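PDB 3L7I: teichoic acid biosynthesis protein F from Staphylococcus epidermidis, which belongs to the teichoic acid biosynthesis machinery of the cell wall and carries a glycosyltransferase-like region of GT-B type with two parallel-sheet domains. Local coordinates for residues N424-L429 and R470-E475; Y543-R548 and L581-L586; D576-L581 and F599-S604. All blocks are in the same frame, centred on the assembly; numbering follows the deposited sequence.

Contact 1 (N424-L429 and R470-E475)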
loop_
_atom_site.group_PDB
_atom_site.type_symbol
_atom_site.label_atom_id
_atom_site.label_comp_id
_atom_site.label_asym_id
_atom_site.label_seq_id
_atom_site.Cartn_x
_atom_site.Cartn_y
_atom_site.Cartn_z
ATOM N N ASN A 424 -3.983 -40.852 0.235
ATOM C CA ASN A 424 -4.808 -41.644 1.117
ATOM C C ASN A 424 -5.242 -40.829 2.336
ATOM O O ASN A 424 -5.638 -41.391 3.368
ATOM C CB ASN A 424 -4.012 -42.836 1.597
ATOM C CG ASN A 424 -2.875 -42.421 2.489
ATOM O OD1 ASN A 424 -2.451 -41.273 2.455
ATOM N ND2 ASN A 424 -2.387 -43.341 3.307
ATOM N N ALA A 425 -5.171 -39.505 2.236
ATOM C CA ALA A 425 -5.643 -38.670 3.333
ATOM C C ALA A 425 -5.956 -37.315 2.773
ATOM O O ALA A 425 -5.622 -37.029 1.627
ATOM C CB ALA A 425 -4.612 -38.573 4.417
ATOM N N ARG A 426 -6.610 -36.483 3.566
ATOM C CA ARG A 426 -7.015 -35.166 3.094
ATOM C C ARG A 426 -5.784 -34.395 2.705
ATOM O O ARG A 426 -4.809 -34.439 3.437
ATOM C CB ARG A 426 -7.761 -34.418 4.190
ATOM C CG ARG A 426 -9.067 -35.050 4.512
ATOM C CD ARG A 426 -9.571 -34.516 5.799
ATOM N NE ARG A 426 -9.863 -33.116 5.635
ATOM C CZ ARG A 426 -10.255 -32.328 6.615
ATOM N NH1 ARG A 426 -10.387 -32.841 7.826
ATOM N NH2 ARG A 426 -10.503 -31.038 6.368
ATOM N N THR A 427 -5.804 -33.717 1.556
ATOM C CA THR A 427 -4.691 -32.829 1.234
ATOM C C THR A 427 -5.148 -31.387 1.413
ATOM O O THR A 427 -6.317 -31.088 1.211
ATOM C CB THR A 427 -4.019 -33.099 -0.172
ATOM O OG1 THR A 427 -4.807 -32.536 -1.211
ATOM C CG2 THR A 427 -3.795 -34.593 -0.449
ATOM N N PRO A 428 -4.225 -30.503 1.827
ATOM C CA PRO A 428 -4.533 -29.125 2.256
ATOM C C PRO A 428 -5.393 -28.329 1.269
ATOM O O PRO A 428 -5.282 -28.499 0.055
ATOM C CB PRO A 428 -3.154 -28.469 2.398
ATOM C CG PRO A 428 -2.196 -29.589 2.562
ATOM C CD PRO A 428 -2.778 -30.788 1.845
ATOM N N LEU A 429 -6.243 -27.452 1.795
ATOM C CA LEU A 429 -7.083 -26.619 0.943
ATOM C C LEU A 429 -6.334 -25.465 0.231
ATOM O O LEU A 429 -6.793 -24.979 -0.803
ATOM C CB LEU A 429 -8.269 -26.096 1.731
ATOM C CG LEU A 429 -9.262 -27.191 2.073
ATOM C CD1 LEU A 429 -10.388 -26.620 2.905
ATOM C CD2 LEU A 429 -9.805 -27.837 0.807
ATOM N N ARG A 470 -17.862 -28.111 7.124
ATOM C CA ARG A 470 -17.750 -27.285 5.935
ATOM C C ARG A 470 -16.407 -27.536 5.256
ATOM O O ARG A 470 -16.345 -27.745 4.050
ATOM C CB ARG A 470 -17.913 -25.789 6.247
ATOM C CG ARG A 470 -17.248 -24.862 5.212
ATOM C CD ARG A 470 -17.817 -23.453 5.184
ATOM N NE ARG A 470 -17.268 -22.543 6.203
ATOM C CZ ARG A 470 -15.967 -22.264 6.348
ATOM N NH1 ARG A 470 -15.063 -22.850 5.570
ATOM N NH2 ARG A 470 -15.563 -21.413 7.289
ATOM N N ASN A 471 -15.332 -27.520 6.032
ATOM C CA ASN A 471 -14.005 -27.686 5.465
ATOM C C ASN A 471 -13.787 -29.073 4.916
ATOM O O ASN A 471 -13.102 -29.240 3.908
ATOM C CB ASN A 471 -12.926 -27.371 6.489
ATOM C CG ASN A 471 -12.761 -25.891 6.712
ATOM O OD1 ASN A 471 -13.076 -25.079 5.834
ATOM N ND2 ASN A 471 -12.281 -25.522 7.898
ATOM N N PHE A 472 -14.354 -30.069 5.588
ATOM C CA PHE A 472 -14.188 -31.434 5.157
ATOM C C PHE A 472 -14.952 -31.559 3.850
ATOM O O PHE A 472 -14.547 -32.269 2.927
ATOM C CB PHE A 472 -14.754 -32.389 6.202
ATOM C CG PHE A 472 -14.070 -33.717 6.243
ATOM C CD1 PHE A 472 -13.956 -34.491 5.102
ATOM C CD2 PHE A 472 -13.550 -34.201 7.424
ATOM C CE1 PHE A 472 -13.325 -35.708 5.139
ATOM C CE2 PHE A 472 -12.920 -35.427 7.465
ATOM C CZ PHE A 472 -12.815 -36.178 6.327
ATOM N N ASN A 473 -16.059 -30.849 3.762
ATOM C CA ASN A 473 -16.897 -30.935 2.593
ATOM C C ASN A 473 -16.164 -30.339 1.416
ATOM O O ASN A 473 -16.277 -30.839 0.301
ATOM C CB ASN A 473 -18.235 -30.218 2.841
ATOM C CG ASN A 473 -19.197 -30.363 1.678
ATOM O OD1 ASN A 473 -18.907 -31.068 0.704
ATOM N ND2 ASN A 473 -20.339 -29.691 1.766
ATOM N N ARG A 474 -15.411 -29.271 1.675
ATOM C CA ARG A 474 -14.604 -28.612 0.658
ATOM C C ARG A 474 -13.578 -29.577 0.049
ATOM O O ARG A 474 -13.372 -29.590 -1.171
ATOM C CB ARG A 474 -13.872 -27.407 1.254
ATOM C CG ARG A 474 -14.614 -26.090 1.183
ATOM C CD ARG A 474 -13.880 -24.953 1.939
ATOM N NE ARG A 474 -14.833 -23.994 2.520
ATOM C CZ ARG A 474 -14.658 -22.669 2.575
ATOM N NH1 ARG A 474 -13.551 -22.120 2.071
ATOM N NH2 ARG A 474 -15.591 -21.880 3.119
ATOM N N GLU A 475 -12.927 -30.371 0.903
ATOM C CA GLU A 475 -11.885 -31.289 0.468
ATOM C C GLU A 475 -12.460 -32.427 -0.351
ATOM O O GLU A 475 -11.923 -32.752 -1.412
ATOM C CB GLU A 475 -11.103 -31.833 1.665
ATOM C CG GLU A 475 -10.306 -33.138 1.427
ATOM C CD GLU A 475 -9.177 -33.004 0.401
ATOM O OE1 GLU A 475 -9.071 -31.911 -0.210
ATOM O OE2 GLU A 475 -8.414 -33.983 0.193
#
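R426 lays its guanidinium over one face of the F472 ring, with centres 4.1 Å apart and planes inclined by only 27°, a stacked cation-pi pair. CD of R426 lies over the same ring face, toward the rim, 3.7 Å from CZ of F472, a CH-pi contact; the bend at chi3 (66°) then folds the guanidinium down onto that face. Farther along the helix, E475 runs past the base of the arginine side chain at a slant, and the CG atoms of R426 and E475 meet at 3.8 Å. Its OE2 accepts the backbone N of T427 at 3.0 Å; the N-H...O angle of 162° is nearly straight, but the donor comes from above the carboxylate plane. On the other flank, CD1 of L429 rests 3.9 Å from CB of R474 while CD2 reaches the backbone of E475. The loop after strand 418-423 is thus fastened to helix 465-476 in the first Rossmann-like half of a GT-B arrangement. Y439 and W479 also bond to OE2 of E475, and R478 forms a salt bridge with OE1. So many partners around a buried carboxylate would probably stabilise its negative charge, whereas R426, whose NE stays 5.7 Å from that OE2, contributes through stacking.

Contact 2 (Y543-R548 and L581-L586)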
loop_
_atom_site.group_PDB
_atom_site.type_symbol
_atom_site.label_atom_id
_atom_site.label_comp_id
_atom_site.label_asym_id
_atom_site.label_seq_id
_atom_site.Cartn_x
_atom_site.Cartn_y
_atom_site.Cartn_z
ATOM N N TYR A 543 -0.702 -57.604 18.096
ATOM C CA TYR A 543 -1.613 -56.897 18.985
ATOM C C TYR A 543 -1.643 -55.433 18.611
ATOM O O TYR A 543 -0.625 -54.763 18.664
ATOM C CB TYR A 543 -1.146 -57.063 20.423
ATOM C CG TYR A 543 -2.003 -56.372 21.436
ATOM C CD1 TYR A 543 -3.380 -56.317 21.298
ATOM C CD2 TYR A 543 -1.439 -55.790 22.552
ATOM C CE1 TYR A 543 -4.169 -55.677 22.245
ATOM C CE2 TYR A 543 -2.207 -55.164 23.494
ATOM C CZ TYR A 543 -3.569 -55.105 23.345
ATOM O OH TYR A 543 -4.310 -54.465 24.320
ATOM N N ALA A 544 -2.793 -54.907 18.234
ATOM C CA ALA A 544 -2.811 -53.523 17.775
ATOM C C ALA A 544 -4.043 -52.785 18.264
ATOM O O ALA A 544 -5.049 -52.696 17.564
ATOM C CB ALA A 544 -2.727 -53.484 16.275
ATOM N N PRO A 545 -3.958 -52.242 19.477
ATOM C CA PRO A 545 -5.048 -51.557 20.162
ATOM C C PRO A 545 -5.114 -50.110 19.728
ATOM O O PRO A 545 -4.066 -49.488 19.537
ATOM C CB PRO A 545 -4.603 -51.587 21.628
ATOM C CG PRO A 545 -3.187 -52.141 21.638
ATOM C CD PRO A 545 -2.705 -52.196 20.244
ATOM N N THR A 546 -6.305 -49.546 19.604
ATOM C CA THR A 546 -6.363 -48.111 19.325
ATOM C C THR A 546 -5.896 -47.268 20.504
ATOM O O THR A 546 -5.881 -47.724 21.650
ATOM C CB THR A 546 -7.767 -47.626 18.971
ATOM O OG1 THR A 546 -8.714 -48.287 19.815
ATOM C CG2 THR A 546 -8.060 -47.892 17.508
ATOM N N TRP A 547 -5.558 -46.017 20.193
ATOM C CA TRP A 547 -5.092 -45.057 21.177
ATOM C C TRP A 547 -6.240 -44.620 22.065
ATOM O O TRP A 547 -7.395 -44.607 21.634
ATOM C CB TRP A 547 -4.447 -43.855 20.487
ATOM C CG TRP A 547 -4.331 -42.673 21.374
ATOM C CD1 TRP A 547 -5.299 -41.754 21.631
ATOM C CD2 TRP A 547 -3.198 -42.284 22.141
ATOM N NE1 TRP A 547 -4.841 -40.813 22.506
ATOM C CE2 TRP A 547 -3.546 -41.115 22.841
ATOM C CE3 TRP A 547 -1.920 -42.812 22.318
ATOM C CZ2 TRP A 547 -2.669 -40.455 23.691
ATOM C CZ3 TRP A 547 -1.044 -42.157 23.166
ATOM C CH2 TRP A 547 -1.422 -40.990 23.840
ATOM N N ARG A 548 -5.905 -44.278 23.306
ATOM C CA ARG A 548 -6.874 -43.814 24.290
ATOM C C ARG A 548 -6.304 -42.682 25.151
ATOM O O ARG A 548 -5.352 -42.885 25.911
ATOM C CB ARG A 548 -7.319 -44.983 25.177
ATOM C CG ARG A 548 -8.315 -45.898 24.502
ATOM C CD ARG A 548 -8.411 -47.220 25.202
ATOM N NE ARG A 548 -7.631 -48.259 24.537
ATOM C CZ ARG A 548 -8.143 -49.367 24.000
ATOM N NH1 ARG A 548 -9.445 -49.593 24.049
ATOM N NH2 ARG A 548 -7.346 -50.253 23.417
ATOM N N LEU A 581 3.850 -56.175 19.091
ATOM C CA LEU A 581 3.101 -55.058 19.658
ATOM C C LEU A 581 3.134 -53.844 18.721
ATOM O O LEU A 581 4.188 -53.209 18.537
ATOM C CB LEU A 581 3.653 -54.665 21.031
ATOM C CG LEU A 581 3.851 -55.763 22.071
ATOM C CD1 LEU A 581 4.445 -55.202 23.352
ATOM C CD2 LEU A 581 2.552 -56.505 22.381
ATOM N N ARG A 582 1.986 -53.523 18.130
ATOM C CA ARG A 582 1.873 -52.354 17.279
ATOM C C ARG A 582 1.101 -51.253 17.984
ATOM O O ARG A 582 -0.125 -51.217 17.933
ATOM C CB ARG A 582 1.192 -52.724 15.963
ATOM C CG ARG A 582 0.869 -51.515 15.089
ATOM C CD ARG A 582 1.148 -51.761 13.616
ATOM N NE ARG A 582 2.473 -51.285 13.275
ATOM C CZ ARG A 582 2.728 -50.411 12.310
ATOM N NH1 ARG A 582 1.748 -49.940 11.543
ATOM N NH2 ARG A 582 3.980 -50.034 12.091
ATOM N N MET A 583 1.823 -50.342 18.616
ATOM C CA MET A 583 1.215 -49.307 19.447
ATOM C C MET A 583 1.325 -47.916 18.845
ATOM O O MET A 583 2.144 -47.685 17.970
ATOM C CB MET A 583 1.930 -49.284 20.793
ATOM C CG MET A 583 2.450 -50.644 21.205
ATOM S SD MET A 583 1.056 -51.614 21.771
ATOM C CE MET A 583 0.832 -50.872 23.391
ATOM N N HIS A 584 0.511 -46.986 19.340
ATOM C CA HIS A 584 0.664 -45.576 18.994
ATOM C C HIS A 584 2.111 -45.208 19.279
ATOM O O HIS A 584 2.747 -45.818 20.140
ATOM C CB HIS A 584 -0.276 -44.689 19.830
ATOM C CG HIS A 584 -0.239 -43.229 19.462
ATOM N ND1 HIS A 584 0.615 -42.329 20.062
ATOM C CD2 HIS A 584 -0.965 -42.519 18.563
ATOM C CE1 HIS A 584 0.419 -41.128 19.545
ATOM N NE2 HIS A 584 -0.534 -41.217 18.636
ATOM N N TYR A 585 2.637 -44.221 18.563
ATOM C CA TYR A 585 4.059 -43.937 18.666
ATOM C C TYR A 585 4.418 -43.397 20.044
ATOM O O TYR A 585 5.520 -43.606 20.517
ATOM C CB TYR A 585 4.526 -42.989 17.555
ATOM C CG TYR A 585 4.287 -41.525 17.846
ATOM C CD1 TYR A 585 5.119 -40.824 18.718
ATOM C CD2 TYR A 585 3.233 -40.841 17.250
ATOM C CE1 TYR A 585 4.902 -39.484 18.994
ATOM C CE2 TYR A 585 3.008 -39.502 17.519
ATOM C CZ TYR A 585 3.847 -38.827 18.392
ATOM O OH TYR A 585 3.632 -37.492 18.662
ATOM N N LEU A 586 3.482 -42.709 20.687
ATOM C CA LEU A 586 3.714 -42.161 22.022
ATOM C C LEU A 586 3.817 -43.286 23.046
ATOM O O LEU A 586 4.528 -43.172 24.043
ATOM C CB LEU A 586 2.579 -41.213 22.426
ATOM C CG LEU A 586 2.559 -39.790 21.880
ATOM C CD1 LEU A 586 1.279 -39.103 22.328
ATOM C CD2 LEU A 586 3.776 -39.015 22.346
#
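Y543 and L581 pair as a parallel bridge at the end of the contact where both residues are buried and the backbones are bonded. The backbone O of Y543 takes the N-H of R582 at 2.9 Å with an angle of 164°, the A544 CA-H points at the O of R582, CA to O 3.5 Å, and the CD2 methyl of L581 approaches the edge of the Y543 ring. Beyond this the chains separate: P545 CD and M583 SD are 4.1 Å apart with no polar link between them. Both segments run out of the C-terminal ends of adjacent strands, 539-543 and 577-581, in the parallel sheet of a Rossmann-like domain, and the second goes on to start helix 585-588. H584 is the N-cap of that helix; its ND1 accepts the N-H of L586 at 3.0 Å, from a donor tilted 33° out of the imidazole plane. The outer, partly exposed part is aromatic. With CG anti to the backbone N (chi1 162°), the W547 indole is carried across to H584, its CE3 over one face of the imidazole; the two rings meet obliquely, centroids 4.3 Å apart. The far corner of the indole, CH2, rests 3.6 Å from CD1 of L586.

Contact 3 (D576-L581 and F599-S604)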
loop_
_atom_site.group_PDB
_atom_site.type_symbol
_atom_site.label_atom_id
_atom_site.label_comp_id
_atom_site.label_asym_id
_atom_site.label_seq_id
_atom_site.Cartn_x
_atom_site.Cartn_y
_atom_site.Cartn_z
ATOM N N ASP A 576 5.401 -71.178 22.597
ATOM C CA ASP A 576 4.750 -71.494 21.333
ATOM C C ASP A 576 4.663 -70.258 20.437
ATOM O O ASP A 576 4.627 -70.372 19.212
ATOM C CB ASP A 576 3.342 -72.059 21.571
ATOM C CG ASP A 576 3.357 -73.425 22.264
ATOM O OD1 ASP A 576 4.120 -74.314 21.818
ATOM O OD2 ASP A 576 2.583 -73.612 23.241
ATOM N N TYR A 577 4.648 -69.083 21.060
ATOM C CA TYR A 577 4.354 -67.834 20.365
ATOM C C TYR A 577 5.373 -66.723 20.550
ATOM O O TYR A 577 6.135 -66.664 21.519
ATOM C CB TYR A 577 3.009 -67.279 20.825
ATOM C CG TYR A 577 1.814 -68.069 20.379
ATOM C CD1 TYR A 577 1.197 -67.800 19.163
ATOM C CD2 TYR A 577 1.287 -69.081 21.183
ATOM C CE1 TYR A 577 0.095 -68.526 18.757
ATOM C CE2 TYR A 577 0.190 -69.808 20.790
ATOM C CZ TYR A 577 -0.408 -69.529 19.574
ATOM O OH TYR A 577 -1.512 -70.256 19.170
ATOM N N VAL A 578 5.344 -65.806 19.606
ATOM C CA VAL A 578 5.984 -64.537 19.803
ATOM C C VAL A 578 4.898 -63.480 19.550
ATOM O O VAL A 578 4.021 -63.681 18.700
ATOM C CB VAL A 578 7.180 -64.433 18.879
ATOM C CG1 VAL A 578 6.815 -63.683 17.609
ATOM C CG2 VAL A 578 8.308 -63.788 19.603
ATOM N N ILE A 579 4.893 -62.384 20.296
ATOM C CA ILE A 579 3.817 -61.399 20.104
ATOM C C ILE A 579 4.295 -60.033 19.571
ATOM O O ILE A 579 5.198 -59.411 20.153
ATOM C CB ILE A 579 2.984 -61.225 21.391
ATOM C CG1 ILE A 579 1.778 -60.344 21.133
ATOM C CG2 ILE A 579 3.825 -60.664 22.535
ATOM C CD1 ILE A 579 0.958 -60.140 22.414
ATOM N N LEU A 580 3.718 -59.578 18.457
ATOM C CA LEU A 580 4.110 -58.276 17.891
ATOM C C LEU A 580 3.236 -57.154 18.429
ATOM O O LEU A 580 2.011 -57.186 18.255
ATOM C CB LEU A 580 4.046 -58.293 16.365
ATOM C CG LEU A 580 4.739 -59.465 15.678
ATOM C CD1 LEU A 580 4.755 -59.327 14.170
ATOM C CD2 LEU A 580 6.144 -59.581 16.225
ATOM N N LEU A 581 3.850 -56.175 19.091
ATOM C CA LEU A 581 3.101 -55.058 19.658
ATOM C C LEU A 581 3.134 -53.844 18.721
ATOM O O LEU A 581 4.188 -53.209 18.537
ATOM C CB LEU A 581 3.653 -54.665 21.031
ATOM C CG LEU A 581 3.851 -55.763 22.071
ATOM C CD1 LEU A 581 4.445 -55.202 23.352
ATOM C CD2 LEU A 581 2.552 -56.505 22.381
ATOM N N PHE A 599 10.345 -62.523 22.957
ATOM C CA PHE A 599 8.951 -62.881 23.168
ATOM C C PHE A 599 8.017 -61.815 22.639
ATOM O O PHE A 599 7.213 -62.088 21.764
ATOM C CB PHE A 599 8.627 -63.190 24.633
ATOM C CG PHE A 599 7.152 -63.362 24.875
ATOM C CD1 PHE A 599 6.420 -64.254 24.105
ATOM C CD2 PHE A 599 6.493 -62.602 25.819
ATOM C CE1 PHE A 599 5.075 -64.398 24.293
ATOM C CE2 PHE A 599 5.152 -62.742 26.006
ATOM C CZ PHE A 599 4.437 -63.644 25.247
ATOM N N ALA A 600 8.120 -60.611 23.196
ATOM C CA ALA A 600 7.329 -59.468 22.742
ATOM C C ALA A 600 8.220 -58.442 22.048
ATOM O O ALA A 600 9.089 -57.831 22.671
ATOM C CB ALA A 600 6.578 -58.835 23.905
ATOM N N ILE A 601 8.003 -58.277 20.749
ATOM C CA ILE A 601 8.826 -57.400 19.925
ATOM C C ILE A 601 8.046 -56.134 19.626
ATOM O O ILE A 601 6.878 -56.209 19.239
ATOM C CB ILE A 601 9.117 -58.041 18.549
ATOM C CG1 ILE A 601 9.149 -59.579 18.636
ATOM C CG2 ILE A 601 10.349 -57.434 17.926
ATOM C CD1 ILE A 601 10.144 -60.139 19.617
ATOM N N ASP A 602 8.671 -54.975 19.773
ATOM C CA ASP A 602 7.975 -53.735 19.455
ATOM C C ASP A 602 8.064 -53.490 17.975
ATOM O O ASP A 602 9.156 -53.456 17.404
ATOM C CB ASP A 602 8.561 -52.549 20.201
ATOM C CG ASP A 602 7.726 -51.309 20.033
ATOM O OD1 ASP A 602 6.946 -51.274 19.069
ATOM O OD2 ASP A 602 7.832 -50.379 20.860
ATOM N N VAL A 603 6.917 -53.320 17.341
ATOM C CA VAL A 603 6.889 -53.276 15.900
ATOM C C VAL A 603 6.145 -52.027 15.412
ATOM O O VAL A 603 5.629 -51.983 14.291
ATOM C CB VAL A 603 6.265 -54.572 15.380
ATOM C CG1 VAL A 603 4.749 -54.537 15.503
ATOM C CG2 VAL A 603 6.692 -54.846 13.967
ATOM N N SER A 604 6.137 -50.998 16.265
ATOM C CA SER A 604 5.311 -49.799 16.085
ATOM C C SER A 604 5.846 -48.882 15.009
ATOM O O SER A 604 5.100 -48.098 14.433
ATOM C CB SER A 604 5.241 -49.001 17.383
ATOM O OG SER A 604 4.808 -49.806 18.460
#
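F599 turns back onto strand 577-581, although its CB starts out away from it. CG stands anti to the backbone N (chi1 172°), which swings the ring toward the partner strand. CD1 of F599 then meets the carbonyl O of Y577 at 3.5 Å, with the oxygen at the ring edge and in its plane; CE1 of F599 lies 3.7 Å from the same oxygen. At the tip, CZ of F599 is 4.1 Å from CG2 of I579, which sits over one ring face, 18° off the normal, as a CH-pi contact.

The backbone of F599 opens the parallel pairing: its O accepts I579 N at 2.8 Å. The alternation that follows is the parallel pattern, with three further bonds of 3.0 to 3.1 Å, I601 N to I579 O, L581 N to I601 O and V603 N to L581 O. Side chains alternate accordingly. I579, A600 and L581 fall on one face, the CG2 of I579 against the CB of A600. L580 and I601 lie side by side on the other, where CB of L580 also touches CG1 of V603. Past the strand an Asx turn closes the segment: OD1 of D602 receives both the backbone N of S604 and, on its syn lone pair, the S604 hydroxyl, with OD1 of D602 2.7 Å from OG of S604.

Strand 600-602 is the outermost strand of its sheet within the chain and crosses strand 577-581 at -26°, the two being joined through helix 585-588 as a beta-alpha-beta unit. Strand 539-543 bonds along the other edge of strand 577-581. L569 of helix 566-573 covers I579 and F599, while Y570 stacks on the F599 ring; L612 of helix 609-614 packs against L580 and V603.

Contact 1 belongs to the seven-stranded parallel sheet domain, contacts 2 and 3 to the six-stranded one, so the set samples both halves of the GT-B architecture. Contact 1 is separate: its centre lies 26 Å from that of contact 2, with nearest atoms about 11 Å apart, and 36 Å from that of contact 3, across the chain's centre. Contacts 2 and 3 have centres 13 Å apart and are continuous through L581. Two probable hydrogen bonds tie them further, Y543 N to L580 O at 2.7 Å and M583 N to S604 OG at 3.0 Å. Strand 577-581 is therefore held on both edges, and the loop leaving it is tied to segment 599-604 by the M583 N to S604 OG bond.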